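Local structure of uncharacterized protein PA2218 (Pseudomonas aeruginosa, 2HDW) at residues A[54-57]-A[61-64]; A[202-207]-A[342-347]; A[212-217]-A[257-262]. The protein is of unestablished function but has the alpha/beta-hydrolase fold and probably acts as a hydrolase. One frame throughout, in Å; residues are numbered along the deposited sequence.

Contact 1 of 3, residues A[54-57]-A[61-64]; sequences QEWD and PLSA
Pro61 and Leu62 both lie against the indole of Trp56, and Leu62 makes the main contact. Pro61 comes first along 61-64. Its CB points away from 54-57, and it takes part through its backbone: its carbonyl carbon C is 3.9 Å from Trp56 NE1. The indole N-H is used just before this segment, where it bonds to the carbonyl oxygen of Phe60. That bond pins the pyrrole side of the indole to the chain leading into 61-64. Leu62 follows. Its backbone N lies 3.5 Å from Trp56 NE1, but both atoms are donors, so this is simple proximity. The side chain does the packing. Leu62 CB sits over the face of the six-membered ring, 3.8 Å from its centroid and 13° off the ring normal, a CH-pi contact. Leu62 CG is anti to its backbone N (chi1 174°), which carries the branch on across the benzo ring. Leu62 CD1 then rests 3.6 Å from Trp56 CH2, and equally near Trp56 CZ3. The two side chains cross at about a right angle. The whole is a small surface contact, burying 150 Å² in all. It folds a short loop back on itself ahead of strand 66-74, an outermost strand of the sheet. Trp56 meets His68 of that strand edge-to-face, and Trp56, Leu62 and Ser63 all touch Gln118 of helix 112-122. Ser63 OG anchors the loop to the same helix by a hydrogen bond to Glu122.

Contact 2 of 3, residues A[202-207]-A[342-347]; sequences TMYDMT and ASHVDL
His344 has its CG anti to the backbone N (chi1 -179°), which swings the imidazole across to Thr202 and Tyr204. Thr202 has its OG1 anti as well (chi1 -167°), and its CG2 then falls between N and the carbonyl carbon, against a face of the His344 ring. The CG2 methyl lies 4.1 Å from the ring centroid, a CH-pi contact. The end of the imidazole comes to the edge of the Tyr204 ring, near its plane, at Tyr204 CE1. The ring centroids are 5.5 Å apart and the planes stand at nearly a right angle, though the pair is neither stack nor edge-to-face. Tyr204 OH is hydrogen-bonded to Tyr214, Tyr263 and His318. Thr202 CB also packs on Leu347 CD2, at 4.0 Å. A water ties the two segments together: it lies 2.8 Å from Thr202 OG1 and donates to Ser343 O at 2.8 Å. The turn bearing His344 is fixed by a capping box. Ser343 N gives a nearly straight bond to Asp346 OD2 (2.8 Å, 173°), and Asp346 N returns one to Ser343 OG (3.2 Å). Asp346 OD2 also pairs with Arg353. At the far end of 202-207, Asp205 is the N-cap of helix 206-212: its OD1 accepts a weak capping bond from Thr207 N and a bond from Thr207 OG1 at 2.8 Å. All four touching residues are buried. His344 follows strand 334-339, the last of the sheet, where alpha/beta hydrolases carry their catalytic histidine. It touches Cys179, between strand 173-178 and helix 180-191, at the strand-turn-helix position of the nucleophile elbow. The arrangement is consistent with an active site, though no catalytic residue is established. Segment 202-207 leads from strand 197-201 into helix 206-212, while Leu347 packs on Ile312 of strand 309-314.

Contact 3 of 3, residues A[212-217]-A[257-262]; sequences KGYNDS and AQFLVD
Tyr214 is the second residue of a type II beta turn, Gly213 to Asp216, and its ring receives the edge of Phe259 in a T-shaped stack. The centroids are 5.0 Å apart and the planes stand at 72°. Phe259 CZ is the leading atom. It comes down over one face of the tyrosine, off-centre toward the rim, and lies 3.6 Å from Tyr214 CE2. Phe259 CE1 lies beside it, 3.6 Å from Tyr214 OH. The two side chains arrive from opposite directions. Phe259 has its CG between the backbone N and the carbonyl carbon (chi1 85°), which points the ring out from the start of its helix. Leu260 CG covers part of one phenyl face, and His318 stacks on the ring as well. Tyr214 OH is hydrogen-bonded to Tyr204 OH. On the turn, Ser217 OG makes a weak bond to Tyr214 O. On the helix, Gln258 NE2 bonds to Asp262 OD1 at 2.9 Å, reaching it from above the carboxylate plane. Ala257 is the N-cap, and its carbonyl oxygen takes both Leu260 N and Val261 N. The contact thus joins the loop between helices 206-212 and 220-240 to the first turn of helix 258-267. All three helices lie between strands 197-201 and 309-314 in the chain, where alpha/beta hydrolases often carry a cap.

Contact 2 is core; contacts 1 and 3 are surface contacts. Contact 1 stands apart, its nearest atoms about 15 Å from contact 2 and about 17 Å from contact 3. It closes a local loop before the first strand, by an aliphatic side chain on an indole. Contacts 2 and 3 touch. Tyr204 OH and Tyr214 OH are 2.5 Å apart, a probable hydrogen bond, and Val345 packs on Asp262. The two flank helix 206-212: contact 2 through residues just before it, contact 3 through the turn just after it. Their chemistry differs: water, capping bonds and a histidine beside the sheet, against two rings among the helices that follow strand 197-201.

Contact 1 of 3, residues A[54-57]-A[61-64]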
loop_
_atom_site.group_PDB
_atom_site.type_symbol
_atom_site.label_atom_id
_atom_site.label_comp_id
_atom_site.label_asym_id
_atom_site.label_seq_id
_atom_site.Cartn_x
_atom_site.Cartn_y
_atom_site.Cartn_z
ATOM N N GLN A 54 10.387 13.718 -14.366
ATOM C CA GLN A 54 11.754 13.707 -13.866
ATOM C C GLN A 54 11.900 14.712 -12.731
ATOM O O GLN A 54 12.926 14.761 -12.056
ATOM C CB GLN A 54 12.735 14.042 -14.990
ATOM C CG GLN A 54 12.748 13.022 -16.115
ATOM C CD GLN A 54 12.871 11.596 -15.606
ATOM O OE1 GLN A 54 11.871 10.891 -15.452
ATOM N NE2 GLN A 54 14.097 11.169 -15.329
ATOM N N GLU A 55 10.864 15.516 -12.524
ATOM C CA GLU A 55 10.883 16.504 -11.456
ATOM C C GLU A 55 10.827 15.760 -10.130
ATOM O O GLU A 55 10.114 14.761 -10.009
ATOM C CB GLU A 55 9.668 17.428 -11.564
ATOM C CG GLU A 55 9.573 18.181 -12.876
ATOM C CD GLU A 55 10.770 19.081 -13.109
ATOM O OE1 GLU A 55 11.025 19.962 -12.258
ATOM O OE2 GLU A 55 11.457 18.910 -14.141
ATOM N N TRP A 56 11.590 16.217 -9.141
ATOM C CA TRP A 56 11.541 15.571 -7.840
ATOM C C TRP A 56 10.305 16.133 -7.151
ATOM O O TRP A 56 10.355 17.187 -6.508
ATOM C CB TRP A 56 12.793 15.868 -7.006
ATOM C CG TRP A 56 12.749 15.175 -5.672
ATOM C CD1 TRP A 56 12.390 15.718 -4.472
ATOM C CD2 TRP A 56 12.989 13.784 -5.426
ATOM N NE1 TRP A 56 12.388 14.751 -3.492
ATOM C CE2 TRP A 56 12.751 13.554 -4.052
ATOM C CE3 TRP A 56 13.376 12.706 -6.237
ATOM C CZ2 TRP A 56 12.890 12.290 -3.469
ATOM C CZ3 TRP A 56 13.512 11.447 -5.656
ATOM C CH2 TRP A 56 13.269 11.252 -4.285
ATOM N N ASP A 57 9.189 15.432 -7.310
ATOM C CA ASP A 57 7.926 15.862 -6.726
ATOM C C ASP A 57 7.512 14.993 -5.537
ATOM O O ASP A 57 6.321 14.833 -5.263
ATOM C CB ASP A 57 6.833 15.842 -7.803
ATOM C CG ASP A 57 6.550 14.443 -8.329
ATOM O OD1 ASP A 57 7.479 13.608 -8.362
ATOM O OD2 ASP A 57 5.396 14.181 -8.722
ATOM N N PRO A 61 12.526 15.082 0.925
ATOM C CA PRO A 61 13.723 15.403 0.139
ATOM C C PRO A 61 14.503 14.175 -0.300
ATOM O O PRO A 61 14.503 13.148 0.381
ATOM C CB PRO A 61 14.551 16.273 1.093
ATOM C CG PRO A 61 13.578 16.688 2.178
ATOM C CD PRO A 61 12.716 15.470 2.330
ATOM N N LEU A 62 15.176 14.294 -1.439
ATOM C CA LEU A 62 15.991 13.208 -1.963
ATOM C C LEU A 62 17.211 13.055 -1.054
ATOM O O LEU A 62 17.848 14.041 -0.690
ATOM C CB LEU A 62 16.441 13.534 -3.389
ATOM C CG LEU A 62 17.428 12.574 -4.056
ATOM C CD1 LEU A 62 16.822 11.180 -4.184
ATOM C CD2 LEU A 62 17.789 13.125 -5.425
ATOM N N SER A 63 17.521 11.817 -0.685
ATOM C CA SER A 63 18.658 11.533 0.185
ATOM C C SER A 63 19.970 11.429 -0.583
ATOM O O SER A 63 20.052 10.762 -1.616
ATOM C CB SER A 63 18.422 10.230 0.948
ATOM O OG SER A 63 19.593 9.857 1.653
ATOM N N ALA A 64 21.004 12.082 -0.063
ATOM C CA ALA A 64 22.310 12.063 -0.710
ATOM C C ALA A 64 22.990 10.709 -0.553
ATOM O O ALA A 64 23.975 10.426 -1.224
ATOM C CB ALA A 64 23.195 13.162 -0.127
#

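Contact 2 of 3, residues A[202-207]-A[342-347]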
loop_
_atom_site.group_PDB
_atom_site.type_symbol
_atom_site.label_atom_id
_atom_site.label_comp_id
_atom_site.label_asym_id
_atom_site.label_seq_id
_atom_site.Cartn_x
_atom_site.Cartn_y
_atom_site.Cartn_z
ATOM N N THR A 202 0.386 0.125 10.265
ATOM C CA THR A 202 -0.933 0.741 10.446
ATOM C C THR A 202 -1.898 0.291 9.334
ATOM O O THR A 202 -2.550 1.099 8.664
ATOM C CB THR A 202 -0.794 2.306 10.502
ATOM O OG1 THR A 202 -2.016 2.880 10.975
ATOM C CG2 THR A 202 -0.452 2.890 9.123
ATOM N N MET A 203 -2.004 -1.026 9.183
ATOM C CA MET A 203 -2.816 -1.647 8.140
ATOM C C MET A 203 -4.333 -1.565 8.242
ATOM O O MET A 203 -4.907 -1.329 9.308
ATOM C CB MET A 203 -2.443 -3.143 7.996
ATOM C CG MET A 203 -3.055 -4.080 9.064
ATOM S SD MET A 203 -2.847 -5.890 8.762
ATOM C CE MET A 203 -4.228 -6.242 7.669
ATOM N N TYR A 204 -4.954 -1.793 7.087
ATOM C CA TYR A 204 -6.399 -1.859 6.904
ATOM C C TYR A 204 -6.545 -3.134 6.078
ATOM O O TYR A 204 -5.616 -3.522 5.367
ATOM C CB TYR A 204 -6.912 -0.738 5.995
ATOM C CG TYR A 204 -7.502 0.502 6.629
ATOM C CD1 TYR A 204 -6.725 1.352 7.416
ATOM C CD2 TYR A 204 -8.805 0.905 6.316
ATOM C CE1 TYR A 204 -7.221 2.576 7.861
ATOM C CE2 TYR A 204 -9.309 2.127 6.757
ATOM C CZ TYR A 204 -8.509 2.961 7.522
ATOM O OH TYR A 204 -8.973 4.204 7.902
ATOM N N ASP A 205 -7.689 -3.792 6.180
ATOM C CA ASP A 205 -7.979 -4.938 5.327
ATOM C C ASP A 205 -9.056 -4.237 4.498
ATOM O O ASP A 205 -10.181 -4.074 4.971
ATOM C CB ASP A 205 -8.595 -6.101 6.116
ATOM C CG ASP A 205 -9.211 -7.159 5.209
ATOM O OD1 ASP A 205 -9.587 -6.815 4.071
ATOM O OD2 ASP A 205 -9.346 -8.329 5.631
ATOM N N MET A 206 -8.715 -3.783 3.292
ATOM C CA MET A 206 -9.694 -3.061 2.487
ATOM C C MET A 206 -10.995 -3.802 2.146
ATOM O O MET A 206 -12.030 -3.154 1.953
ATOM C CB MET A 206 -9.046 -2.512 1.205
ATOM C CG MET A 206 -7.967 -1.424 1.428
ATOM S SD MET A 206 -8.432 -0.022 2.532
ATOM C CE MET A 206 -9.860 0.598 1.629
ATOM N N THR A 207 -10.972 -5.137 2.070
ATOM C CA THR A 207 -12.207 -5.855 1.755
ATOM C C THR A 207 -13.121 -5.811 2.975
ATOM O O THR A 207 -14.344 -5.691 2.850
ATOM C CB THR A 207 -11.958 -7.342 1.337
ATOM O OG1 THR A 207 -11.407 -8.086 2.435
ATOM C CG2 THR A 207 -11.016 -7.403 0.146
ATOM N N ALA A 342 0.742 6.464 19.384
ATOM C CA ALA A 342 0.732 6.835 17.975
ATOM C C ALA A 342 -0.644 6.713 17.319
ATOM O O ALA A 342 -1.424 5.801 17.620
ATOM C CB ALA A 342 1.750 5.993 17.213
ATOM N N SER A 343 -0.942 7.647 16.424
ATOM C CA SER A 343 -2.211 7.638 15.704
ATOM C C SER A 343 -1.978 6.863 14.416
ATOM O O SER A 343 -0.910 6.284 14.223
ATOM C CB SER A 343 -2.633 9.058 15.349
ATOM O OG SER A 343 -1.773 9.586 14.352
ATOM N N HIS A 344 -2.969 6.876 13.529
ATOM C CA HIS A 344 -2.849 6.181 12.254
ATOM C C HIS A 344 -1.874 6.916 11.337
ATOM O O HIS A 344 -0.868 6.347 10.893
ATOM C CB HIS A 344 -4.219 6.071 11.575
ATOM C CG HIS A 344 -4.186 5.341 10.266
ATOM N ND1 HIS A 344 -3.763 5.931 9.095
ATOM C CD2 HIS A 344 -4.463 4.053 9.958
ATOM C CE1 HIS A 344 -3.782 5.037 8.122
ATOM N NE2 HIS A 344 -4.201 3.889 8.621
ATOM N N VAL A 345 -2.162 8.186 11.057
ATOM C CA VAL A 345 -1.303 8.970 10.179
ATOM C C VAL A 345 0.110 9.159 10.735
ATOM O O VAL A 345 1.030 9.477 9.989
ATOM C CB VAL A 345 -1.938 10.348 9.858
ATOM C CG1 VAL A 345 -0.992 11.181 9.025
ATOM C CG2 VAL A 345 -3.246 10.141 9.085
ATOM N N ASP A 346 0.297 8.946 12.033
ATOM C CA ASP A 346 1.637 9.079 12.611
ATOM C C ASP A 346 2.625 8.139 11.931
ATOM O O ASP A 346 3.796 8.484 11.750
ATOM C CB ASP A 346 1.645 8.748 14.105
ATOM C CG ASP A 346 1.271 9.927 14.973
ATOM O OD1 ASP A 346 1.371 11.086 14.511
ATOM O OD2 ASP A 346 0.888 9.683 16.134
ATOM N N LEU A 347 2.164 6.943 11.574
ATOM C CA LEU A 347 3.045 5.964 10.938
ATOM C C LEU A 347 3.182 6.157 9.433
ATOM O O LEU A 347 3.702 5.291 8.732
ATOM C CB LEU A 347 2.579 4.530 11.255
ATOM C CG LEU A 347 3.149 3.899 12.541
ATOM C CD1 LEU A 347 2.877 4.800 13.738
ATOM C CD2 LEU A 347 2.537 2.522 12.765
HETATM O O HOH W 1 -0.928 3.554 13.479
#

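Contact 3 of 3, residues A[212-217]-A[257-262]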
loop_
_atom_site.group_PDB
_atom_site.type_symbol
_atom_site.label_atom_id
_atom_site.label_comp_id
_atom_site.label_asym_id
_atom_site.label_seq_id
_atom_site.Cartn_x
_atom_site.Cartn_y
_atom_site.Cartn_z
ATOM N N LYS A 212 -17.846 -4.227 5.677
ATOM C CA LYS A 212 -18.451 -4.008 6.994
ATOM C C LYS A 212 -18.308 -2.600 7.582
ATOM O O LYS A 212 -18.816 -2.335 8.674
ATOM C CB LYS A 212 -17.869 -5.005 8.001
ATOM C CG LYS A 212 -17.986 -6.469 7.597
ATOM C CD LYS A 212 -17.313 -7.365 8.630
ATOM C CE LYS A 212 -17.504 -8.840 8.302
ATOM N NZ LYS A 212 -16.789 -9.722 9.276
ATOM N N GLY A 213 -17.632 -1.702 6.873
ATOM C CA GLY A 213 -17.440 -0.358 7.394
ATOM C C GLY A 213 -16.492 -0.387 8.585
ATOM O O GLY A 213 -15.902 -1.428 8.886
ATOM N N TYR A 214 -16.339 0.746 9.268
ATOM C CA TYR A 214 -15.457 0.813 10.429
ATOM C C TYR A 214 -16.069 0.130 11.649
ATOM O O TYR A 214 -17.181 0.449 12.063
ATOM C CB TYR A 214 -15.128 2.270 10.760
ATOM C CG TYR A 214 -14.132 2.888 9.812
ATOM C CD1 TYR A 214 -12.803 2.466 9.801
ATOM C CD2 TYR A 214 -14.513 3.889 8.919
ATOM C CE1 TYR A 214 -11.874 3.027 8.925
ATOM C CE2 TYR A 214 -13.591 4.460 8.036
ATOM C CZ TYR A 214 -12.272 4.021 8.048
ATOM O OH TYR A 214 -11.351 4.578 7.195
ATOM N N ASN A 215 -15.330 -0.814 12.220
ATOM C CA ASN A 215 -15.794 -1.548 13.392
ATOM C C ASN A 215 -17.140 -2.233 13.144
ATOM O O ASN A 215 -18.039 -2.180 13.982
ATOM C CB ASN A 215 -15.894 -0.601 14.589
ATOM C CG ASN A 215 -14.532 -0.146 15.085
ATOM O OD1 ASN A 215 -13.764 -0.938 15.643
ATOM N ND2 ASN A 215 -14.222 1.129 14.878
ATOM N N ASP A 216 -17.263 -2.876 11.986
ATOM C CA ASP A 216 -18.483 -3.587 11.611
ATOM C C ASP A 216 -19.753 -2.767 11.842
ATOM O O ASP A 216 -20.635 -3.178 12.589
ATOM C CB ASP A 216 -18.586 -4.898 12.397
ATOM C CG ASP A 216 -17.430 -5.841 12.121
ATOM O OD1 ASP A 216 -17.488 -6.994 12.595
ATOM O OD2 ASP A 216 -16.462 -5.435 11.440
ATOM N N SER A 217 -19.855 -1.618 11.188
ATOM C CA SER A 217 -21.026 -0.767 11.351
ATOM C C SER A 217 -22.072 -0.951 10.253
ATOM O O SER A 217 -23.147 -0.354 10.307
ATOM C CB SER A 217 -20.596 0.699 11.408
ATOM O OG SER A 217 -19.844 1.051 10.262
ATOM N N ALA A 257 -14.837 12.863 12.364
ATOM C CA ALA A 257 -14.060 12.309 13.465
ATOM C C ALA A 257 -12.607 12.720 13.283
ATOM O O ALA A 257 -12.176 13.019 12.169
ATOM C CB ALA A 257 -14.181 10.793 13.477
ATOM N N GLN A 258 -11.851 12.720 14.375
ATOM C CA GLN A 258 -10.449 13.112 14.334
ATOM C C GLN A 258 -9.599 12.360 13.313
ATOM O O GLN A 258 -8.754 12.964 12.648
ATOM C CB GLN A 258 -9.814 12.959 15.720
ATOM C CG GLN A 258 -8.398 13.514 15.809
ATOM C CD GLN A 258 -8.333 15.020 15.548
ATOM O OE1 GLN A 258 -9.027 15.804 16.197
ATOM N NE2 GLN A 258 -7.492 15.424 14.602
ATOM N N PHE A 259 -9.807 11.052 13.175
ATOM C CA PHE A 259 -8.997 10.303 12.220
ATOM C C PHE A 259 -9.221 10.795 10.787
ATOM O O PHE A 259 -8.339 10.664 9.939
ATOM C CB PHE A 259 -9.244 8.784 12.366
ATOM C CG PHE A 259 -10.424 8.258 11.590
ATOM C CD1 PHE A 259 -10.251 7.733 10.315
ATOM C CD2 PHE A 259 -11.696 8.246 12.151
ATOM C CE1 PHE A 259 -11.332 7.196 9.607
ATOM C CE2 PHE A 259 -12.782 7.712 11.452
ATOM C CZ PHE A 259 -12.598 7.186 10.180
ATOM N N LEU A 260 -10.384 11.388 10.523
ATOM C CA LEU A 260 -10.664 11.924 9.193
ATOM C C LEU A 260 -9.958 13.269 9.049
ATOM O O LEU A 260 -9.459 13.615 7.976
ATOM C CB LEU A 260 -12.171 12.092 8.983
ATOM C CG LEU A 260 -12.899 10.755 8.867
ATOM C CD1 LEU A 260 -14.395 10.980 8.730
ATOM C CD2 LEU A 260 -12.353 10.000 7.658
ATOM N N VAL A 261 -9.916 14.025 10.140
ATOM C CA VAL A 261 -9.233 15.312 10.138
ATOM C C VAL A 261 -7.747 15.038 9.920
ATOM O O VAL A 261 -7.058 15.779 9.214
ATOM C CB VAL A 261 -9.411 16.040 11.476
ATOM C CG1 VAL A 261 -8.606 17.335 11.471
ATOM C CG2 VAL A 261 -10.897 16.330 11.714
ATOM N N ASP A 262 -7.260 13.964 10.538
ATOM C CA ASP A 262 -5.861 13.575 10.397
ATOM C C ASP A 262 -5.546 13.279 8.935
ATOM O O ASP A 262 -4.522 13.724 8.415
ATOM C CB ASP A 262 -5.554 12.324 11.224
ATOM C CG ASP A 262 -5.530 12.594 12.718
ATOM O OD1 ASP A 262 -5.547 13.778 13.123
ATOM O OD2 ASP A 262 -5.486 11.612 13.487
#